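Local coordinates for protein Bd0816 (Bdellovibrio bacteriovorus HD100, PDB 5CER) that probably acts as a serine-type D-Ala-D-Ala carboxypeptidase of the peptidase S13 family, at residues Y51-V56 with L198-L203; L87-N92 with F167-P172; I99-F104 with V176-F181. The protein carries 2 engineered substitutions. One frame throughout, in Å; residues are numbered along the deposited sequence.

Contact 1 of 3, residues Y51-V56 with L198-L203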
loop_
_atom_site.group_PDB
_atom_site.type_symbol
_atom_site.label_atom_id
_atom_site.label_comp_id
_atom_site.label_asym_id
_atom_site.label_seq_id
_atom_site.Cartn_x
_atom_site.Cartn_y
_atom_site.Cartn_z
ATOM N N TYR A 51 13.258 17.633 0.443
ATOM C CA TYR A 51 13.717 17.810 -0.920
ATOM C C TYR A 51 12.548 17.853 -1.930
ATOM O O TYR A 51 11.506 17.177 -1.782
ATOM C CB TYR A 51 14.698 16.691 -1.277
ATOM C CG TYR A 51 15.121 16.670 -2.723
ATOM C CD1 TYR A 51 16.167 17.471 -3.174
ATOM C CD2 TYR A 51 14.480 15.831 -3.633
ATOM C CE1 TYR A 51 16.546 17.453 -4.492
ATOM C CE2 TYR A 51 14.868 15.783 -4.945
ATOM C CZ TYR A 51 15.891 16.612 -5.375
ATOM O OH TYR A 51 16.281 16.584 -6.700
ATOM N N ARG A 52 12.738 18.659 -2.952
ATOM C CA ARG A 52 11.761 18.818 -3.987
ATOM C C ARG A 52 12.382 18.570 -5.343
ATOM O O ARG A 52 13.440 19.144 -5.692
ATOM C CB ARG A 52 11.128 20.206 -3.878
ATOM C CG ARG A 52 10.058 20.282 -2.792
ATOM C CD ARG A 52 9.487 21.682 -2.757
ATOM N NE ARG A 52 8.610 21.961 -1.627
ATOM C CZ ARG A 52 7.281 21.919 -1.643
ATOM N NH1 ARG A 52 6.591 21.527 -2.713
ATOM N NH2 ARG A 52 6.624 22.254 -0.548
ATOM N N HIS A 53 11.700 17.735 -6.121
ATOM C CA HIS A 53 12.052 17.495 -7.527
ATOM C C HIS A 53 11.590 18.696 -8.367
ATOM O O HIS A 53 10.394 18.954 -8.478
ATOM C CB HIS A 53 11.427 16.202 -8.048
ATOM C CG HIS A 53 11.901 14.977 -7.340
ATOM N ND1 HIS A 53 12.804 14.076 -7.892
ATOM C CD2 HIS A 53 11.603 14.506 -6.107
ATOM C CE1 HIS A 53 13.037 13.115 -7.019
ATOM N NE2 HIS A 53 12.312 13.349 -5.936
ATOM N N LYS A 54 12.550 19.444 -8.894
ATOM C CA LYS A 54 12.335 20.727 -9.575
ATOM C C LYS A 54 12.453 20.528 -11.050
ATOM O O LYS A 54 13.564 20.643 -11.622
ATOM C CB LYS A 54 13.371 21.785 -9.122
ATOM C CG LYS A 54 13.213 22.221 -7.677
ATOM C CD LYS A 54 14.314 23.158 -7.196
ATOM C CE LYS A 54 14.730 22.869 -5.745
ATOM N NZ LYS A 54 15.101 21.424 -5.453
ATOM N N THR A 55 11.314 20.247 -11.682
ATOM C CA THR A 55 11.241 20.087 -13.102
ATOM C C THR A 55 11.171 21.478 -13.754
ATOM O O THR A 55 10.318 22.308 -13.421
ATOM C CB THR A 55 10.068 19.176 -13.468
ATOM O OG1 THR A 55 10.074 17.976 -12.662
ATOM C CG2 THR A 55 10.143 18.759 -14.913
ATOM N N VAL A 56 12.064 21.741 -14.708
ATOM C CA VAL A 56 12.138 23.060 -15.359
ATOM C C VAL A 56 11.525 23.002 -16.783
ATOM O O VAL A 56 11.807 22.102 -17.568
ATOM C CB VAL A 56 13.572 23.620 -15.399
ATOM C CG1 VAL A 56 13.573 25.044 -15.925
ATOM C CG2 VAL A 56 14.192 23.589 -14.018
ATOM N N LEU A 198 8.489 23.726 -11.902
ATOM C CA LEU A 198 7.423 22.976 -11.232
ATOM C C LEU A 198 8.080 22.125 -10.154
ATOM O O LEU A 198 8.736 21.123 -10.455
ATOM C CB LEU A 198 6.637 22.128 -12.250
ATOM C CG LEU A 198 5.610 21.106 -11.737
ATOM C CD1 LEU A 198 4.447 21.747 -10.990
ATOM C CD2 LEU A 198 5.061 20.115 -12.771
ATOM N N GLN A 199 7.892 22.540 -8.899
ATOM C CA GLN A 199 8.300 21.775 -7.727
ATOM C C GLN A 199 7.210 20.794 -7.324
ATOM O O GLN A 199 6.092 21.208 -6.983
ATOM C CB GLN A 199 8.461 22.681 -6.538
ATOM C CG GLN A 199 9.697 23.474 -6.608
ATOM C CD GLN A 199 10.048 24.119 -5.314
ATOM O OE1 GLN A 199 11.223 24.262 -5.023
ATOM N NE2 GLN A 199 9.056 24.489 -4.516
ATOM N N SER A 200 7.535 19.510 -7.298
ATOM C CA SER A 200 6.585 18.521 -6.758
ATOM C C SER A 200 6.538 18.670 -5.231
ATOM O O SER A 200 7.241 19.499 -4.617
ATOM C CB SER A 200 6.998 17.098 -7.178
ATOM O OG SER A 200 8.240 16.712 -6.567
ATOM N N ALA A 201 5.696 17.856 -4.623
ATOM C CA ALA A 201 5.553 17.841 -3.185
ATOM C C ALA A 201 6.901 17.506 -2.508
ATOM O O ALA A 201 7.781 16.916 -3.144
ATOM C CB ALA A 201 4.485 16.836 -2.794
ATOM N N PRO A 202 7.066 17.901 -1.240
ATOM C CA PRO A 202 8.284 17.529 -0.538
ATOM C C PRO A 202 8.443 16.010 -0.407
ATOM O O PRO A 202 7.448 15.291 -0.411
ATOM C CB PRO A 202 8.125 18.184 0.837
ATOM C CG PRO A 202 6.681 18.479 0.978
ATOM C CD PRO A 202 6.153 18.690 -0.390
ATOM N N LEU A 203 9.686 15.565 -0.366
ATOM C CA LEU A 203 10.026 14.165 -0.482
ATOM C C LEU A 203 9.256 13.354 0.549
ATOM O O LEU A 203 8.757 12.264 0.222
ATOM C CB LEU A 203 11.526 13.933 -0.319
ATOM C CG LEU A 203 11.987 12.481 -0.383
ATOM C CD1 LEU A 203 11.733 11.863 -1.758
ATOM C CD2 LEU A 203 13.464 12.335 0.019
#

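Contact 2 of 3, residues L87-N92 with F167-P172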
loop_
_atom_site.group_PDB
_atom_site.type_symbol
_atom_site.label_atom_id
_atom_site.label_comp_id
_atom_site.label_asym_id
_atom_site.label_seq_id
_atom_site.Cartn_x
_atom_site.Cartn_y
_atom_site.Cartn_z
ATOM N N LEU A 87 -0.115 20.416 -13.898
ATOM C CA LEU A 87 0.732 21.170 -14.820
ATOM C C LEU A 87 -0.118 21.807 -15.920
ATOM O O LEU A 87 0.139 22.949 -16.339
ATOM C CB LEU A 87 1.809 20.274 -15.455
ATOM C CG LEU A 87 2.642 20.892 -16.581
ATOM C CD1 LEU A 87 3.416 22.105 -16.079
ATOM C CD2 LEU A 87 3.571 19.894 -17.221
ATOM N N ILE A 88 -1.123 21.076 -16.381
ATOM C CA ILE A 88 -2.028 21.592 -17.417
ATOM C C ILE A 88 -2.819 22.784 -16.896
ATOM O O ILE A 88 -2.912 23.798 -17.597
ATOM C CB ILE A 88 -2.941 20.479 -17.969
ATOM C CG1 ILE A 88 -2.062 19.479 -18.749
ATOM C CG2 ILE A 88 -4.046 21.043 -18.865
ATOM C CD1 ILE A 88 -2.776 18.291 -19.375
ATOM N N SER A 89 -3.380 22.664 -15.699
ATOM C CA SER A 89 -4.015 23.795 -15.020
ATOM C C SER A 89 -3.070 24.997 -14.959
ATOM O O SER A 89 -3.422 26.104 -15.369
ATOM C CB SER A 89 -4.467 23.401 -13.591
ATOM O OG SER A 89 -4.926 24.522 -12.856
ATOM N N GLU A 90 -1.854 24.738 -14.491
ATOM C CA GLU A 90 -0.824 25.755 -14.356
ATOM C C GLU A 90 -0.447 26.431 -15.661
ATOM O O GLU A 90 -0.232 27.651 -15.699
ATOM C CB GLU A 90 0.428 25.177 -13.715
ATOM C CG GLU A 90 0.289 24.939 -12.220
ATOM C CD GLU A 90 0.009 26.241 -11.491
ATOM O OE1 GLU A 90 0.951 27.055 -11.351
ATOM O OE2 GLU A 90 -1.158 26.439 -11.054
ATOM N N LEU A 91 -0.344 25.652 -16.731
ATOM C CA LEU A 91 -0.018 26.203 -18.044
ATOM C C LEU A 91 -1.112 27.193 -18.501
ATOM O O LEU A 91 -0.805 28.281 -19.032
ATOM C CB LEU A 91 0.224 25.091 -19.074
ATOM C CG LEU A 91 1.576 24.403 -18.908
ATOM C CD1 LEU A 91 1.643 23.115 -19.730
ATOM C CD2 LEU A 91 2.736 25.315 -19.275
ATOM N N ASN A 92 -2.351 26.805 -18.271
ATOM C CA ASN A 92 -3.521 27.633 -18.633
ATOM C C ASN A 92 -3.569 28.940 -17.807
ATOM O O ASN A 92 -3.922 29.979 -18.327
ATOM C CB ASN A 92 -4.839 26.832 -18.472
ATOM C CG ASN A 92 -5.065 25.773 -19.561
ATOM O OD1 ASN A 92 -6.146 25.155 -19.716
ATOM N ND2 ASN A 92 -4.031 25.536 -20.312
ATOM N N PHE A 167 -5.070 25.422 -5.530
ATOM C CA PHE A 167 -5.924 25.876 -6.604
ATOM C C PHE A 167 -5.659 25.102 -7.896
ATOM O O PHE A 167 -4.511 25.039 -8.367
ATOM C CB PHE A 167 -5.734 27.391 -6.860
ATOM C CG PHE A 167 -6.570 27.899 -7.999
ATOM C CD1 PHE A 167 -6.098 27.827 -9.321
ATOM C CD2 PHE A 167 -7.836 28.435 -7.770
ATOM C CE1 PHE A 167 -6.876 28.292 -10.378
ATOM C CE2 PHE A 167 -8.617 28.895 -8.827
ATOM C CZ PHE A 167 -8.138 28.832 -10.127
ATOM N N MET A 168 -6.733 24.644 -8.530
ATOM C CA MET A 168 -6.706 24.137 -9.902
ATOM C C MET A 168 -7.916 24.673 -10.640
ATOM O O MET A 168 -8.969 24.894 -10.062
ATOM C CB MET A 168 -6.769 22.623 -9.933
ATOM C CG MET A 168 -5.595 21.933 -9.255
ATOM S SD MET A 168 -5.799 20.129 -9.226
ATOM C CE MET A 168 -5.645 19.703 -10.955
ATOM N N LEU A 169 -7.753 24.911 -11.943
ATOM C CA LEU A 169 -8.872 25.376 -12.775
ATOM C C LEU A 169 -9.918 24.276 -12.897
ATOM O O LEU A 169 -9.592 23.116 -12.850
ATOM C CB LEU A 169 -8.361 25.789 -14.151
ATOM C CG LEU A 169 -7.444 27.012 -14.166
ATOM C CD1 LEU A 169 -6.697 27.100 -15.483
ATOM C CD2 LEU A 169 -8.247 28.293 -13.910
ATOM N N GLU A 170 -11.175 24.665 -13.029
ATOM C CA GLU A 170 -12.239 23.687 -13.280
ATOM C C GLU A 170 -12.021 22.844 -14.544
ATOM O O GLU A 170 -12.197 21.630 -14.515
ATOM C CB GLU A 170 -13.609 24.345 -13.399
ATOM C CG GLU A 170 -14.725 23.387 -13.009
ATOM C CD GLU A 170 -16.104 24.004 -13.091
ATOM O OE1 GLU A 170 -16.217 25.262 -13.061
ATOM O OE2 GLU A 170 -17.087 23.219 -13.183
ATOM N N LYS A 171 -11.609 23.491 -15.628
ATOM C CA LYS A 171 -11.769 22.891 -16.964
ATOM C C LYS A 171 -10.651 23.287 -17.951
ATOM O O LYS A 171 -10.907 23.834 -19.016
ATOM C CB LYS A 171 -13.224 23.153 -17.439
ATOM C CG LYS A 171 -13.638 22.711 -18.884
ATOM C CD LYS A 171 -14.220 21.288 -18.942
ATOM C CE LYS A 171 -14.955 20.860 -20.274
ATOM N NZ LYS A 171 -15.286 21.915 -21.298
ATOM N N PRO A 172 -9.395 22.995 -17.593
ATOM C CA PRO A 172 -8.287 23.331 -18.466
ATOM C C PRO A 172 -8.070 22.314 -19.551
ATOM O O PRO A 172 -8.552 21.159 -19.466
ATOM C CB PRO A 172 -7.101 23.275 -17.527
ATOM C CG PRO A 172 -7.433 22.132 -16.609
ATOM C CD PRO A 172 -8.921 22.273 -16.383
HETATM O O HOH W 1 -3.737 25.466 -10.929
#

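Contact 3 of 3, residues I99-F104 with V176-F181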
loop_
_atom_site.group_PDB
_atom_site.type_symbol
_atom_site.label_atom_id
_atom_site.label_comp_id
_atom_site.label_asym_id
_atom_site.label_seq_id
_atom_site.Cartn_x
_atom_site.Cartn_y
_atom_site.Cartn_z
ATOM N N ILE A 99 0.870 23.768 -27.386
ATOM C CA ILE A 99 2.289 23.555 -27.542
ATOM C C ILE A 99 2.575 23.073 -28.959
ATOM O O ILE A 99 1.998 22.079 -29.394
ATOM C CB ILE A 99 2.862 22.486 -26.591
ATOM C CG1 ILE A 99 2.301 22.586 -25.157
ATOM C CG2 ILE A 99 4.404 22.458 -26.663
ATOM C CD1 ILE A 99 2.670 23.779 -24.317
ATOM N N GLU A 100 3.465 23.757 -29.682
ATOM C CA GLU A 100 3.909 23.268 -31.005
ATOM C C GLU A 100 4.861 22.082 -30.839
ATOM O O GLU A 100 4.456 20.944 -31.050
ATOM C CB GLU A 100 4.599 24.362 -31.811
ATOM C CG GLU A 100 3.684 25.314 -32.555
ATOM C CD GLU A 100 2.703 24.614 -33.469
ATOM O OE1 GLU A 100 3.161 23.965 -34.415
ATOM O OE2 GLU A 100 1.479 24.776 -33.273
ATOM N N ASN A 101 6.105 22.365 -30.446
ATOM C CA ASN A 101 7.151 21.362 -30.293
ATOM C C ASN A 101 7.427 21.146 -28.819
ATOM O O ASN A 101 7.909 22.047 -28.120
ATOM C CB ASN A 101 8.463 21.812 -30.936
ATOM C CG ASN A 101 8.413 21.885 -32.434
ATOM O OD1 ASN A 101 9.138 22.690 -33.043
ATOM N ND2 ASN A 101 7.545 21.128 -33.036
ATOM N N LEU A 102 7.112 19.937 -28.366
ATOM C CA LEU A 102 7.366 19.530 -27.021
ATOM C C LEU A 102 8.576 18.581 -27.083
ATOM O O LEU A 102 8.483 17.468 -27.579
ATOM C CB LEU A 102 6.118 18.866 -26.434
ATOM C CG LEU A 102 5.976 18.776 -24.905
ATOM C CD1 LEU A 102 4.577 18.638 -24.288
ATOM C CD2 LEU A 102 6.770 17.577 -24.574
ATOM N N THR A 103 9.698 19.030 -26.558
ATOM C CA THR A 103 10.848 18.171 -26.353
ATOM C C THR A 103 11.054 17.915 -24.869
ATOM O O THR A 103 10.479 18.611 -24.023
ATOM C CB THR A 103 12.114 18.793 -26.983
ATOM O OG1 THR A 103 12.501 19.981 -26.277
ATOM C CG2 THR A 103 11.868 19.150 -28.424
ATOM N N PHE A 104 11.829 16.879 -24.546
ATOM C CA PHE A 104 12.145 16.530 -23.154
ATOM C C PHE A 104 13.493 15.841 -23.115
ATOM O O PHE A 104 13.882 15.150 -24.080
ATOM C CB PHE A 104 11.046 15.633 -22.545
ATOM C CG PHE A 104 10.954 14.271 -23.189
ATOM C CD1 PHE A 104 11.734 13.212 -22.735
ATOM C CD2 PHE A 104 10.164 14.078 -24.314
ATOM C CE1 PHE A 104 11.700 11.979 -23.342
ATOM C CE2 PHE A 104 10.130 12.833 -24.934
ATOM C CZ PHE A 104 10.900 11.774 -24.433
ATOM N N VAL A 176 -0.905 19.468 -27.988
ATOM C CA VAL A 176 0.497 19.301 -28.317
ATOM C C VAL A 176 0.599 18.691 -29.697
ATOM O O VAL A 176 0.094 17.607 -29.968
ATOM C CB VAL A 176 1.219 18.391 -27.303
ATOM C CG1 VAL A 176 2.714 18.319 -27.583
ATOM C CG2 VAL A 176 0.965 18.897 -25.900
ATOM N N ARG A 177 1.238 19.409 -30.581
ATOM C CA ARG A 177 1.415 18.956 -31.937
ATOM C C ARG A 177 2.515 17.904 -32.123
ATOM O O ARG A 177 2.264 16.881 -32.729
ATOM C CB ARG A 177 1.785 20.156 -32.803
ATOM C CG ARG A 177 1.670 19.829 -34.270
ATOM C CD ARG A 177 1.599 20.999 -35.192
ATOM N NE ARG A 177 0.254 21.512 -35.460
ATOM C CZ ARG A 177 0.075 22.751 -35.869
ATOM N NH1 ARG A 177 1.142 23.499 -36.112
ATOM N NH2 ARG A 177 -1.130 23.246 -36.074
ATOM N N ASN A 178 3.738 18.222 -31.706
ATOM C CA ASN A 178 4.884 17.346 -31.903
ATOM C C ASN A 178 5.555 17.091 -30.594
ATOM O O ASN A 178 5.595 17.955 -29.731
ATOM C CB ASN A 178 5.880 17.958 -32.863
ATOM C CG ASN A 178 5.374 17.937 -34.294
ATOM O OD1 ASN A 178 5.004 16.902 -34.819
ATOM N ND2 ASN A 178 5.341 19.097 -34.932
ATOM N N ILE A 179 6.028 15.874 -30.454
ATOM C CA ILE A 179 6.676 15.410 -29.252
ATOM C C ILE A 179 7.942 14.652 -29.706
ATOM O O ILE A 179 7.863 13.804 -30.599
ATOM C CB ILE A 179 5.726 14.459 -28.459
ATOM C CG1 ILE A 179 4.517 15.224 -27.872
ATOM C CG2 ILE A 179 6.478 13.718 -27.368
ATOM C CD1 ILE A 179 3.247 14.390 -27.759
ATOM N N SER A 180 9.089 14.967 -29.107
ATOM C CA SER A 180 10.301 14.193 -29.336
ATOM C C SER A 180 11.335 14.388 -28.250
ATOM O O SER A 180 11.264 15.338 -27.457
ATOM C CB SER A 180 10.915 14.521 -30.689
ATOM O OG SER A 180 11.208 15.888 -30.767
ATOM N N PHE A 181 12.269 13.439 -28.196
ATOM C CA PHE A 181 13.352 13.434 -27.211
ATOM C C PHE A 181 14.417 14.417 -27.660
ATOM O O PHE A 181 14.723 14.479 -28.849
ATOM C CB PHE A 181 13.939 12.021 -27.091
ATOM C CG PHE A 181 15.175 11.937 -26.235
ATOM C CD1 PHE A 181 15.122 12.236 -24.876
ATOM C CD2 PHE A 181 16.397 11.535 -26.789
ATOM C CE1 PHE A 181 16.257 12.143 -24.081
ATOM C CE2 PHE A 181 17.531 11.453 -25.997
ATOM C CZ PHE A 181 17.458 11.761 -24.639
#

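Contact 1 of 3, residues Y51-V56 with L198-L203
Arg-52 reaches across segment 198-203, meeting chiefly Gln-199, Ser-200 and Pro-202. Its CB lies 4.0 Å from Ser-200 O, and CG drops closer to that oxygen. CD then meets the end of Gln-199, 3.3 Å from NE2. The two side chains cross at about a right angle, yet their guanidinium and amide planes are only 8° apart. With the chain extended from CG to NE, the guanidinium comes to lie beside Pro-202, whose CD sits over one of its faces, toward the rim, 3.6 Å from Arg-52 CZ. At the tip NH1 bonds Ser-200 O at 2.9 Å, a bent bond that approaches from above the carbonyl plane, while NH2 is salt-bridged to Asp-393. Lys-54 runs alongside Gln-199, then bends back so that NZ donates to Arg-52 O at 2.8 Å. The backbones pair antiparallel. Ser-200 N gives His-53 O a straight bond of 3.1 Å, and Thr-55 and Leu-198 form a hydrogen-bonded pair. Such pairing is that of two antiparallel neighbours in a mixed sheet, strands 54-61 and 194-199, with Pro-202 following as N-cap of helix 203-213.

Contact 2 of 3, residues L87-N92 with F167-P172
Ser-89 and Pro-172 mark the closest backbone approach, 5.5 Å between their CA atoms, where one side of a helical segment meets a chain without regular structure. The Ser-89 hydroxyl is the polar centre of the contact. Chi1 of 172° swings OG away from the serine's own backbone N and toward the loop, and there it accepts Leu-169 N at 3.0 Å in a nearly straight bond. The same oxygen donates to a water 2.5 Å away, which in turn donates hydrogen bonds to Glu-90 OE2 at 2.8 Å and to Phe-167 O at 2.7 Å. One helical turn on, Asn-92 CB packs against Leu-169 CD1 at 3.5 Å. The Asn-92 amide lies across Pro-172, its OD1 pressed to within 3.0 Å of CB while it accepts the backbone N of Thr-173. Ile-88 CG2 touches the same proline carbon more loosely, and Tyr-154 of helix 151-163 packs against both Ser-89 and Pro-172. A serine side chain, a water and apolar packing thus hold the loop to the helix. With both water protons spent on acceptors, the chain from serine to carboxylate has a fixed direction, consistent with an ionised Glu-90, whose OE1 is salt-bridged to Arg-93 and accepts Leu-398 N.

Contact 3 of 3, residues I99-F104 with V176-F181
Leu-102 fits against Val-176 on the packed face of this parallel strand pair, its CB 3.6 Å from Val-176 CG1 and its CD1 touching both valine methyls. Ile-99 continues the apolar row to one side. Toward the other end, Phe-104 has its CG between backbone N and carbonyl carbon (chi1 66°), which carries the ring over the neighbouring strand. Phe-181 CA sits over one face of that ring, 4.2 Å from the centroid, in a CH-pi contact, and Ile-179 CG2 lies at its edge. Val-137, Ile-138 and Leu-141 of helix 130-145 close over Phe-104. The opposite face is polar and looser, with Asn-178 exposed to solvent. Asn-101 ND2 lies 3.5 Å from Asn-178 ND2, the two side chains running side by side. Thr-103 OG1 bonds His-70. At the corner of the chain, Glu-100 folds back to the exposed Arg-177, OE1 gripping NH1 at 2.7 Å while OE2 lies over the guanidinium face. Four backbone bonds are sound; the last, Phe-104 N to Ser-180 O, is weak at 3.3 Å. Parallel neighbours joined through helices, one of them covering the apolar face, make a beta-alpha-beta crossover, with 175-181 the outermost strand of the sheet within this chain.

From the N terminus, the chain leaves helix 35-47 and passes through 51-56 into strand 54-61. Contact 1 is completed only when strand 194-199 returns, so it closes the widest loop, and the other two are nested inside it. Within this loop the chain passes helix 81-93 and strand 98-104. Later 167-172 returns to the helix and closes contact 2; just downstream, 176-181 pairs with 99-104 and closes contact 3. Contacts 2 and 3 therefore cross, their segments alternating along the sequence. Contacts 1 and 3 reach the same mixed sheet, with centres about 22 Å apart, whereas contact 2 ties a helix to a loop beside it. Leu-87 CD1 packs on Leu-198 CD2, joining contact 2 directly to contact 1.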